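Local coordinates for Ras-associated and pleckstrin homology domains-containing protein 1 (Homo sapiens, PDB 4GN1) that mediates localized membrane signals and is implicated in the regulation of lamellipodial dynamics, interacting with EVL and VASP and targeting them to the leading edge of the cell, at residues 21-24 with 25-28; 65-68 with 69-72; 74-77 with 78-81; 140-144 with 145-149. One frame throughout, in Å; residues are numbered along the deposited sequence.

Interaction 1 of 4, residues 21-24 with 25-28; sequences MVDE and RQTV
A chi1 of 74° wedges CG of Asp23 between its own backbone N and carbonyl carbon and turns the carboxylate over the chain that follows, while Gln26, its CG beside the backbone N (chi1 -77°) and its chain extended beyond, reaches back toward the strand. The two side chains cross at about a right angle on a type I beta turn, Asp23 to Gln26, which ends strand 17-23 of the ubiquitin-like Ras-associating domain and leads into helix 28-39. The turn is closed by Gln26 N donating to Asp23 O at 3.2 Å, a nearly straight bond. Nested in it is an Asx turn: Asp23 OD1 accepts from Arg25 N at 2.7 Å, the donor coming to the anti side of the oxygen, somewhat out of the carboxylate plane. The return bond comes from the amide: Gln26 OE1 takes the N-H of Asp23 at 2.9 Å, the donor standing above the carbonyl plane, and the same oxygen lies 3.4 Å from Val22 CB. Each side chain thus grips the backbone of the other half of the turn. Glu24 points its carboxylate elsewhere, OE2 accepting from the backbone N of Lys4, and at the N-cap Thr27 OG1 accepts from Gln30 N. On the backbone side, one water donates to both Asp23 O (3.0 Å) and Gln26 O (2.8 Å), bridging the two ends of the turn.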
loop_
_atom_site.group_PDB
_atom_site.type_symbol
_atom_site.label_atom_id
_atom_site.label_comp_id
_atom_site.label_asym_id
_atom_site.label_seq_id
_atom_site.Cartn_x
_atom_site.Cartn_y
_atom_site.Cartn_z
ATOM N N MET A 21 23.167 2.947 -9.855
ATOM C CA MET A 21 23.138 1.596 -10.365
ATOM C C MET A 21 22.520 0.620 -9.356
ATOM O O MET A 21 22.854 0.636 -8.188
ATOM C CB MET A 21 24.552 1.162 -10.763
ATOM C CG MET A 21 24.595 -0.137 -11.547
ATOM S SD MET A 21 26.280 -0.610 -11.944
ATOM C CE MET A 21 26.919 -1.037 -10.311
ATOM N N VAL A 22 21.617 -0.228 -9.826
ATOM C CA VAL A 22 21.065 -1.329 -9.028
ATOM C C VAL A 22 21.362 -2.628 -9.787
ATOM O O VAL A 22 21.721 -2.581 -10.951
ATOM C CB VAL A 22 19.543 -1.170 -8.815
ATOM C CG1 VAL A 22 19.232 0.148 -8.119
ATOM C CG2 VAL A 22 18.795 -1.258 -10.148
ATOM N N ASP A 23 21.256 -3.782 -9.138
ATOM C CA ASP A 23 21.381 -5.032 -9.855
ATOM C C ASP A 23 20.141 -5.908 -9.654
ATOM O O ASP A 23 19.306 -5.634 -8.787
ATOM C CB ASP A 23 22.670 -5.773 -9.465
ATOM C CG ASP A 23 22.596 -6.409 -8.082
ATOM O OD1 ASP A 23 21.564 -7.006 -7.715
ATOM O OD2 ASP A 23 23.587 -6.312 -7.347
ATOM N N GLU A 24 20.041 -6.977 -10.444
ATOM C CA GLU A 24 18.800 -7.739 -10.527
ATOM C C GLU A 24 18.519 -8.552 -9.262
ATOM O O GLU A 24 17.455 -9.116 -9.116
ATOM C CB GLU A 24 18.778 -8.631 -11.772
ATOM C CG GLU A 24 19.711 -9.825 -11.668
ATOM C CD GLU A 24 19.736 -10.661 -12.928
ATOM O OE1 GLU A 24 18.639 -11.022 -13.421
ATOM O OE2 GLU A 24 20.844 -10.955 -13.424
ATOM N N ARG A 25 19.466 -8.614 -8.346
ATOM C CA ARG A 25 19.233 -9.378 -7.104
ATOM C C ARG A 25 18.730 -8.518 -5.939
ATOM O O ARG A 25 18.333 -9.040 -4.920
ATOM C CB ARG A 25 20.511 -10.111 -6.678
ATOM C CG ARG A 25 20.858 -11.331 -7.529
ATOM C CD ARG A 25 22.181 -11.946 -7.085
ATOM N NE ARG A 25 22.080 -12.529 -5.748
ATOM C CZ ARG A 25 21.750 -13.796 -5.498
ATOM N NH1 ARG A 25 21.498 -14.625 -6.503
ATOM N NH2 ARG A 25 21.672 -14.233 -4.240
ATOM N N GLN A 26 18.770 -7.201 -6.090
ATOM C CA GLN A 26 18.621 -6.334 -4.934
ATOM C C GLN A 26 17.182 -6.166 -4.524
ATOM O O GLN A 26 16.296 -6.073 -5.368
ATOM C CB GLN A 26 19.258 -4.966 -5.183
ATOM C CG GLN A 26 20.777 -4.990 -5.074
ATOM C CD GLN A 26 21.405 -3.651 -5.407
ATOM O OE1 GLN A 26 20.985 -2.981 -6.341
ATOM N NE2 GLN A 26 22.401 -3.262 -4.645
ATOM N N THR A 27 16.962 -6.136 -3.219
ATOM C CA THR A 27 15.683 -5.737 -2.666
ATOM C C THR A 27 15.649 -4.195 -2.607
ATOM O O THR A 27 16.689 -3.527 -2.672
ATOM C CB THR A 27 15.555 -6.224 -1.219
ATOM O OG1 THR A 27 16.535 -5.536 -0.459
ATOM C CG2 THR A 27 15.789 -7.752 -1.089
ATOM N N VAL A 28 14.447 -3.649 -2.423
ATOM C CA VAL A 28 14.238 -2.206 -2.228
ATOM C C VAL A 28 15.031 -1.714 -1.013
ATOM O O VAL A 28 15.634 -0.630 -1.042
ATOM C CB VAL A 28 12.720 -1.873 -2.129
ATOM C CG1 VAL A 28 12.481 -0.466 -1.586
ATOM C CG2 VAL A 28 12.061 -1.995 -3.497
HETATM O O HOH W 1 16.478 -5.153 -8.034
#

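Interaction 2 of 4, residues 65-68 with 69-72; sequences HENL and VENL
Asn67 OD1 accepts the backbone N-H of Glu70 at 2.9 Å, the N-cap bond that starts helix 68-72 in the Ras-associating domain. The bond is nearly straight (164° at the hydrogen), and the donor lies only slightly tilted from the carbonyl plane. The chi1 of Asn67, -171°, folds its amide over the first turn, where OD1 can meet an N-H that has no helical carbonyl before it. The other end of this amide is also used: ND2 donates to Glu24 O.

Asn71, one turn on, sends its side chain back toward the loop. Its ND2 donates to Glu66 OE1 at 3.2 Å, approaching from above the carboxylate plane, and makes a weak bond to Asn67 O at 2.9 Å. The carboxylate and amide planes stand almost perpendicular. Glu66 OE2 is taken up elsewhere, by the backbone N of Glu63 and a salt bridge to Arg60. Leu72 N closes the first full helical turn on Leu68 O at 3.0 Å, while Leu68 CD1 packs on Leu72 CD2 at 4.1 Å, both leucines facing strand 5-11. A water accepts from Asn67 N at 2.7 Å and donates to Glu70 OE1, tying the cap residue to the exposed side chain of the helix.

Asn67 OD1 thus caps Glu70 N, and Asn71 ND2 separately ties the first turn back to the loop. For Glu66, the salt bridge to Arg60 and the N-H donors of Glu63 and Asn71 would probably favour the charged form.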
loop_
_atom_site.group_PDB
_atom_site.type_symbol
_atom_site.label_atom_id
_atom_site.label_comp_id
_atom_site.label_asym_id
_atom_site.label_seq_id
_atom_site.Cartn_x
_atom_site.Cartn_y
_atom_site.Cartn_z
ATOM N N HIS A 65 11.176 -5.681 0.991
ATOM C CA HIS A 65 11.587 -7.001 0.582
ATOM C C HIS A 65 11.468 -7.252 -0.884
ATOM O O HIS A 65 11.796 -8.342 -1.340
ATOM C CB HIS A 65 10.757 -8.040 1.326
ATOM C CG HIS A 65 9.297 -8.108 0.900
ATOM N ND1 HIS A 65 8.789 -9.141 0.159
ATOM C CD2 HIS A 65 8.229 -7.293 1.198
ATOM C CE1 HIS A 65 7.479 -8.973 -0.015
ATOM N NE2 HIS A 65 7.130 -7.831 0.603
ATOM N N GLU A 66 10.970 -6.277 -1.633
ATOM C CA GLU A 66 10.612 -6.517 -3.025
ATOM C C GLU A 66 11.833 -6.344 -3.902
ATOM O O GLU A 66 12.659 -5.435 -3.665
ATOM C CB GLU A 66 9.505 -5.556 -3.494
ATOM C CG GLU A 66 8.163 -5.812 -2.839
ATOM C CD GLU A 66 7.036 -5.062 -3.515
ATOM O OE1 GLU A 66 6.608 -5.497 -4.635
ATOM O OE2 GLU A 66 6.563 -4.069 -2.911
ATOM N N ASN A 67 11.932 -7.213 -4.904
ATOM C CA ASN A 67 12.958 -7.096 -5.909
ATOM C C ASN A 67 12.595 -5.881 -6.784
ATOM O O ASN A 67 11.534 -5.836 -7.419
ATOM C CB ASN A 67 13.043 -8.408 -6.694
ATOM C CG ASN A 67 14.236 -8.467 -7.636
ATOM O OD1 ASN A 67 14.265 -7.796 -8.672
ATOM N ND2 ASN A 67 15.208 -9.278 -7.303
ATOM N N LEU A 68 13.446 -4.859 -6.763
ATOM C CA LEU A 68 13.180 -3.654 -7.539
ATOM C C LEU A 68 13.124 -3.907 -9.051
ATOM O O LEU A 68 12.149 -3.528 -9.734
ATOM C CB LEU A 68 14.195 -2.546 -7.219
ATOM C CG LEU A 68 13.932 -1.201 -7.934
ATOM C CD1 LEU A 68 12.485 -0.718 -7.695
ATOM C CD2 LEU A 68 14.961 -0.142 -7.539
ATOM N N VAL A 69 14.163 -4.565 -9.557
ATOM C CA VAL A 69 14.303 -4.761 -10.978
ATOM C C VAL A 69 13.093 -5.488 -11.502
ATOM O O VAL A 69 12.542 -5.083 -12.514
ATOM C CB VAL A 69 15.623 -5.475 -11.378
ATOM C CG1 VAL A 69 15.586 -5.937 -12.835
ATOM C CG2 VAL A 69 16.784 -4.529 -11.199
ATOM N N GLU A 70 12.671 -6.535 -10.803
ATOM C CA GLU A 70 11.487 -7.309 -11.192
ATOM C C GLU A 70 10.223 -6.472 -11.276
ATOM O O GLU A 70 9.388 -6.687 -12.150
ATOM C CB GLU A 70 11.322 -8.527 -10.276
ATOM C CG GLU A 70 9.912 -9.000 -9.936
ATOM C CD GLU A 70 9.959 -10.025 -8.795
ATOM O OE1 GLU A 70 9.220 -9.916 -7.803
ATOM O OE2 GLU A 70 10.809 -10.924 -8.851
ATOM N N ASN A 71 10.084 -5.501 -10.390
ATOM C CA ASN A 71 8.925 -4.654 -10.458
ATOM C C ASN A 71 8.983 -3.704 -11.643
ATOM O O ASN A 71 7.958 -3.433 -12.289
ATOM C CB ASN A 71 8.742 -3.931 -9.143
ATOM C CG ASN A 71 8.033 -4.803 -8.125
ATOM O OD1 ASN A 71 6.883 -5.173 -8.314
ATOM N ND2 ASN A 71 8.717 -5.155 -7.066
ATOM N N LEU A 72 10.195 -3.246 -11.949
ATOM C CA LEU A 72 10.407 -2.279 -12.999
ATOM C C LEU A 72 10.138 -2.880 -14.367
ATOM O O LEU A 72 9.684 -2.164 -15.258
ATOM C CB LEU A 72 11.819 -1.698 -12.954
ATOM C CG LEU A 72 12.271 -0.771 -11.823
ATOM C CD1 LEU A 72 13.614 -0.168 -12.212
ATOM C CD2 LEU A 72 11.276 0.339 -11.486
HETATM O O HOH W 2 9.838 -8.827 -5.613
#

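Interaction 3 of 4, residues 74-77 with 78-81; sequences NWTR and DSQN
A type I beta turn from Thr76 to Ser79, running straight into an ST turn at Ser79, shapes the loop between helix 68-72 and strand 83-87 of the Ras-associating domain. The beta turn is closed by Ser79 N donating to Thr76 O at 3.0 Å. Across its top the hydroxyl of Thr76, placed by a chi1 of 56° where it faces Asp78, donates from OG1 to Asp78 OD1 at 3.0 Å, meeting the oxygen on its anti side but well out of the carboxylate plane. Ser79 OG then accepts from Asn81 N at 3.3 Å, the bond that defines the ST turn. A water accepts from Thr76 N and also hydrogen-bonds Ser79 OG at 2.7 Å, linking the two arms of the loop.

At the base, Asn81 lies on the indole of Trp75. Its CB sits 3.3 Å from the centroid of the six-membered ring, almost on the ring normal, a close CH-pi contact. The amide stands upright on the ring, its plane perpendicular to the indole, with ND2 above the pyrrole part, 3.4 Å from Trp75 CD1. The polar atoms of both residues have further partners: Trp75 NE1 donates to Glu51 OE2 on strand 47-53, Asn81 OD1 accepts from Ser54 N in the loop after it, and Asn81 ND2 donates to Gln211 OE1, reaching the pleckstrin homology domain between strands 202-206 and 218-221.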
loop_
_atom_site.group_PDB
_atom_site.type_symbol
_atom_site.label_atom_id
_atom_site.label_comp_id
_atom_site.label_asym_id
_atom_site.label_seq_id
_atom_site.Cartn_x
_atom_site.Cartn_y
_atom_site.Cartn_z
ATOM N N ASN A 74 7.731 -4.653 -15.098
ATOM C CA ASN A 74 6.326 -4.392 -15.341
ATOM C C ASN A 74 6.001 -3.077 -16.036
ATOM O O ASN A 74 4.898 -2.881 -16.493
ATOM C CB ASN A 74 5.552 -4.474 -14.043
ATOM C CG ASN A 74 5.485 -5.872 -13.521
ATOM O OD1 ASN A 74 5.441 -6.831 -14.288
ATOM N ND2 ASN A 74 5.482 -6.007 -12.216
ATOM N N TRP A 75 6.950 -2.172 -16.122
ATOM C CA TRP A 75 6.675 -0.872 -16.720
ATOM C C TRP A 75 6.590 -1.011 -18.212
ATOM O O TRP A 75 7.195 -1.922 -18.774
ATOM C CB TRP A 75 7.782 0.098 -16.333
ATOM C CG TRP A 75 7.734 0.576 -14.890
ATOM C CD1 TRP A 75 7.024 0.027 -13.813
ATOM C CD2 TRP A 75 8.480 1.724 -14.310
ATOM N NE1 TRP A 75 7.253 0.748 -12.661
ATOM C CE2 TRP A 75 8.119 1.771 -12.889
ATOM C CE3 TRP A 75 9.366 2.679 -14.822
ATOM C CZ2 TRP A 75 8.613 2.745 -12.043
ATOM C CZ3 TRP A 75 9.872 3.650 -13.957
ATOM C CH2 TRP A 75 9.498 3.682 -12.593
ATOM N N THR A 76 5.849 -0.142 -18.891
ATOM C CA THR A 76 5.891 -0.180 -20.365
ATOM C C THR A 76 7.235 0.375 -20.868
ATOM O O THR A 76 7.939 1.110 -20.150
ATOM C CB THR A 76 4.699 0.538 -21.044
ATOM O OG1 THR A 76 4.624 1.891 -20.601
ATOM C CG2 THR A 76 3.415 -0.158 -20.722
ATOM N N ARG A 77 7.596 0.000 -22.092
ATOM C CA ARG A 77 8.813 0.529 -22.737
ATOM C C ARG A 77 8.922 2.066 -22.602
ATOM O O ARG A 77 9.980 2.606 -22.246
ATOM C CB ARG A 77 8.861 0.089 -24.218
ATOM C CG ARG A 77 8.647 -1.414 -24.404
ATOM C CD ARG A 77 9.069 -1.946 -25.777
ATOM N NE ARG A 77 9.586 -3.328 -25.700
ATOM C CZ ARG A 77 8.842 -4.434 -25.578
ATOM N NH1 ARG A 77 7.510 -4.359 -25.510
ATOM N NH2 ARG A 77 9.432 -5.626 -25.527
ATOM N N ASP A 78 7.795 2.738 -22.865
ATOM C CA ASP A 78 7.664 4.203 -22.866
ATOM C C ASP A 78 7.037 4.746 -21.569
ATOM O O ASP A 78 6.408 5.817 -21.577
ATOM C CB ASP A 78 6.810 4.644 -24.070
ATOM C CG ASP A 78 5.422 3.994 -24.083
ATOM O OD1 ASP A 78 5.188 3.016 -23.349
ATOM O OD2 ASP A 78 4.545 4.454 -24.836
ATOM N N SER A 79 7.215 4.016 -20.467
ATOM C CA SER A 79 6.627 4.407 -19.192
ATOM C C SER A 79 7.098 5.781 -18.744
ATOM O O SER A 79 8.262 6.111 -18.874
ATOM C CB SER A 79 6.916 3.384 -18.094
ATOM O OG SER A 79 5.990 3.575 -17.039
ATOM N N GLN A 80 6.171 6.576 -18.230
ATOM C CA GLN A 80 6.500 7.851 -17.621
ATOM C C GLN A 80 6.369 7.733 -16.101
ATOM O O GLN A 80 6.288 8.743 -15.389
ATOM C CB GLN A 80 5.557 8.938 -18.114
ATOM C CG GLN A 80 5.256 8.924 -19.597
ATOM C CD GLN A 80 4.628 10.226 -20.041
ATOM O OE1 GLN A 80 5.202 11.293 -19.835
ATOM N NE2 GLN A 80 3.443 10.147 -20.643
ATOM N N ASN A 81 6.328 6.491 -15.620
ATOM C CA ASN A 81 6.387 6.211 -14.193
ATOM C C ASN A 81 7.657 6.806 -13.567
ATOM O O ASN A 81 8.709 6.844 -14.199
ATOM C CB ASN A 81 6.372 4.694 -13.963
ATOM C CG ASN A 81 5.038 4.057 -14.314
ATOM O OD1 ASN A 81 4.050 4.748 -14.599
ATOM N ND2 ASN A 81 5.007 2.729 -14.280
HETATM O O HOH W 3 4.172 1.709 -17.544
#

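Interaction 4 of 4, residues 140-144 with 145-149; sequences LKDDG and KKSWK
One face of the Trp148 indole is covered by Lys141, whose CB stands 3.6 Å from the centroid of the six-membered ring, nearly on its normal, in a CH-pi contact. Around the ring, Tyr219 and Cys221 of strand 218-221 and the loop residues Ala197 and Pro198 also pack, while NE1 donates to Tyr195 O. A chi1 of -166° sends the lysine chain along the indole; it then bends, bringing NZ round to two turn carbonyls: Lys145 O at 3.0 Å and Asp142 O at 3.1 Å. Lys141 also makes a cation-pi contact with Tyr219. Asp142 O is shared, since Lys145 N donates to it as well, closing a type II beta turn from Asp142 to Lys145 in which Gly144 takes a positive phi. On the face away from the indole, Ser147 OG donates at 2.6 Å to Asp142 OD2, which accepts with its anti lone pair. Backbone bonds also link the two arms, Asp142 N to Ser147 O at 2.9 Å and Leu140 N to Lys149 O at 2.9 Å. This is the connection of a beta hairpin, joining strands 135-141 and 148-156, the first two strands of the pleckstrin homology domain.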
loop_
_atom_site.group_PDB
_atom_site.type_symbol
_atom_site.label_atom_id
_atom_site.label_comp_id
_atom_site.label_asym_id
_atom_site.label_seq_id
_atom_site.Cartn_x
_atom_site.Cartn_y
_atom_site.Cartn_z
ATOM N N LEU A 140 -17.345 2.857 -4.244
ATOM C CA LEU A 140 -16.769 2.111 -5.352
ATOM C C LEU A 140 -17.088 2.799 -6.668
ATOM O O LEU A 140 -18.241 2.849 -7.071
ATOM C CB LEU A 140 -17.333 0.687 -5.400
ATOM C CG LEU A 140 -16.938 -0.200 -6.591
ATOM C CD1 LEU A 140 -15.446 -0.506 -6.570
ATOM C CD2 LEU A 140 -17.739 -1.499 -6.621
ATOM N N LYS A 141 -16.067 3.307 -7.345
ATOM C CA LYS A 141 -16.235 3.811 -8.705
ATOM C C LYS A 141 -16.874 2.772 -9.681
ATOM O O LYS A 141 -16.520 1.589 -9.685
ATOM C CB LYS A 141 -14.902 4.340 -9.257
ATOM C CG LYS A 141 -15.054 5.189 -10.511
ATOM C CD LYS A 141 -13.746 5.771 -11.048
ATOM C CE LYS A 141 -13.138 4.924 -12.172
ATOM N NZ LYS A 141 -14.025 4.809 -13.371
ATOM N N ASP A 142 -17.821 3.238 -10.494
ATOM C CA ASP A 142 -18.410 2.430 -11.563
ATOM C C ASP A 142 -17.364 2.094 -12.613
ATOM O O ASP A 142 -16.468 2.908 -12.858
ATOM C CB ASP A 142 -19.553 3.202 -12.220
ATOM C CG ASP A 142 -20.759 3.308 -11.322
ATOM O OD1 ASP A 142 -21.187 2.250 -10.805
ATOM O OD2 ASP A 142 -21.277 4.435 -11.127
ATOM N N ASP A 143 -17.455 0.911 -13.224
ATOM C CA ASP A 143 -16.517 0.558 -14.306
ATOM C C ASP A 143 -16.543 1.599 -15.450
ATOM O O ASP A 143 -17.601 1.942 -15.981
ATOM C CB ASP A 143 -16.781 -0.853 -14.854
ATOM C CG ASP A 143 -16.374 -1.957 -13.882
ATOM O OD1 ASP A 143 -15.677 -1.668 -12.883
ATOM O OD2 ASP A 143 -16.753 -3.133 -14.133
ATOM N N GLY A 144 -15.365 2.113 -15.796
ATOM C CA GLY A 144 -15.226 3.140 -16.834
ATOM C C GLY A 144 -16.045 4.427 -16.731
ATOM O O GLY A 144 -16.081 5.202 -17.686
ATOM N N LYS A 145 -16.699 4.662 -15.589
ATOM C CA LYS A 145 -17.458 5.912 -15.381
ATOM C C LYS A 145 -17.038 6.709 -14.138
ATOM O O LYS A 145 -16.685 6.124 -13.122
ATOM C CB LYS A 145 -18.968 5.640 -15.342
ATOM C CG LYS A 145 -19.573 5.356 -16.702
ATOM C CD LYS A 145 -21.071 5.598 -16.715
ATOM C CE LYS A 145 -21.874 4.428 -16.164
ATOM N NZ LYS A 145 -23.324 4.744 -16.272
ATOM N N LYS A 146 -17.122 8.039 -14.232
ATOM C CA LYS A 146 -16.796 8.963 -13.133
ATOM C C LYS A 146 -17.939 9.158 -12.121
ATOM O O LYS A 146 -18.192 10.273 -11.655
ATOM C CB LYS A 146 -16.346 10.328 -13.676
ATOM C CG LYS A 146 -14.993 10.344 -14.357
ATOM C CD LYS A 146 -14.603 11.773 -14.674
ATOM C CE LYS A 146 -13.365 11.854 -15.560
ATOM N NZ LYS A 146 -13.343 13.184 -16.255
ATOM N N SER A 147 -18.599 8.063 -11.768
ATOM C CA SER A 147 -19.626 8.053 -10.728
ATOM C C SER A 147 -19.302 6.987 -9.680
ATOM O O SER A 147 -18.646 5.985 -9.998
ATOM C CB SER A 147 -20.994 7.791 -11.358
ATOM O OG SER A 147 -20.950 6.760 -12.334
ATOM N N TRP A 148 -19.756 7.203 -8.442
ATOM C CA TRP A 148 -19.449 6.302 -7.313
ATOM C C TRP A 148 -20.673 5.854 -6.583
ATOM O O TRP A 148 -21.720 6.472 -6.683
ATOM C CB TRP A 148 -18.541 6.996 -6.323
ATOM C CG TRP A 148 -17.277 7.524 -6.943
ATOM C CD1 TRP A 148 -17.147 8.585 -7.843
ATOM C CD2 TRP A 148 -15.905 7.034 -6.716
ATOM N NE1 TRP A 148 -15.828 8.784 -8.174
ATOM C CE2 TRP A 148 -15.029 7.877 -7.541
ATOM C CE3 TRP A 148 -15.334 6.021 -5.937
ATOM C CZ2 TRP A 148 -13.647 7.689 -7.575
ATOM C CZ3 TRP A 148 -13.940 5.842 -5.981
ATOM C CH2 TRP A 148 -13.122 6.662 -6.776
ATOM N N LYS A 149 -20.541 4.771 -5.826
ATOM C CA LYS A 149 -21.651 4.184 -5.069
ATOM C C LYS A 149 -21.164 3.576 -3.756
ATOM O O LYS A 149 -20.227 2.771 -3.743
ATOM C CB LYS A 149 -22.339 3.081 -5.885
ATOM C CG LYS A 149 -23.025 3.550 -7.156
ATOM C CD LYS A 149 -23.997 2.503 -7.656
ATOM C CE LYS A 149 -24.543 2.866 -9.020
ATOM N NZ LYS A 149 -25.636 1.918 -9.372
#

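Overall arrangement
The four contacts follow one another along the chain, three in the Ras-associating domain and the last in the pleckstrin homology domain. Interactions 1 and 2 touch, their centres about 7 Å apart: Val28 N meets Glu66 O, joining the starts of helices 28-39 and 68-72, and the cap residue Asn67 is tied to the end of strand 17-23. Interaction 3 follows closely in sequence, about 14 Å from interaction 2 between centres. Interaction 4 lies about 38 Å from interaction 1, centre to centre, on the opposite side of the chain's centre, and about 26 Å from interaction 3. Caps and turns thus shape the Ras-associating domain and a hairpin turn the pleckstrin homology domain, which interaction 3 reaches through Gln211.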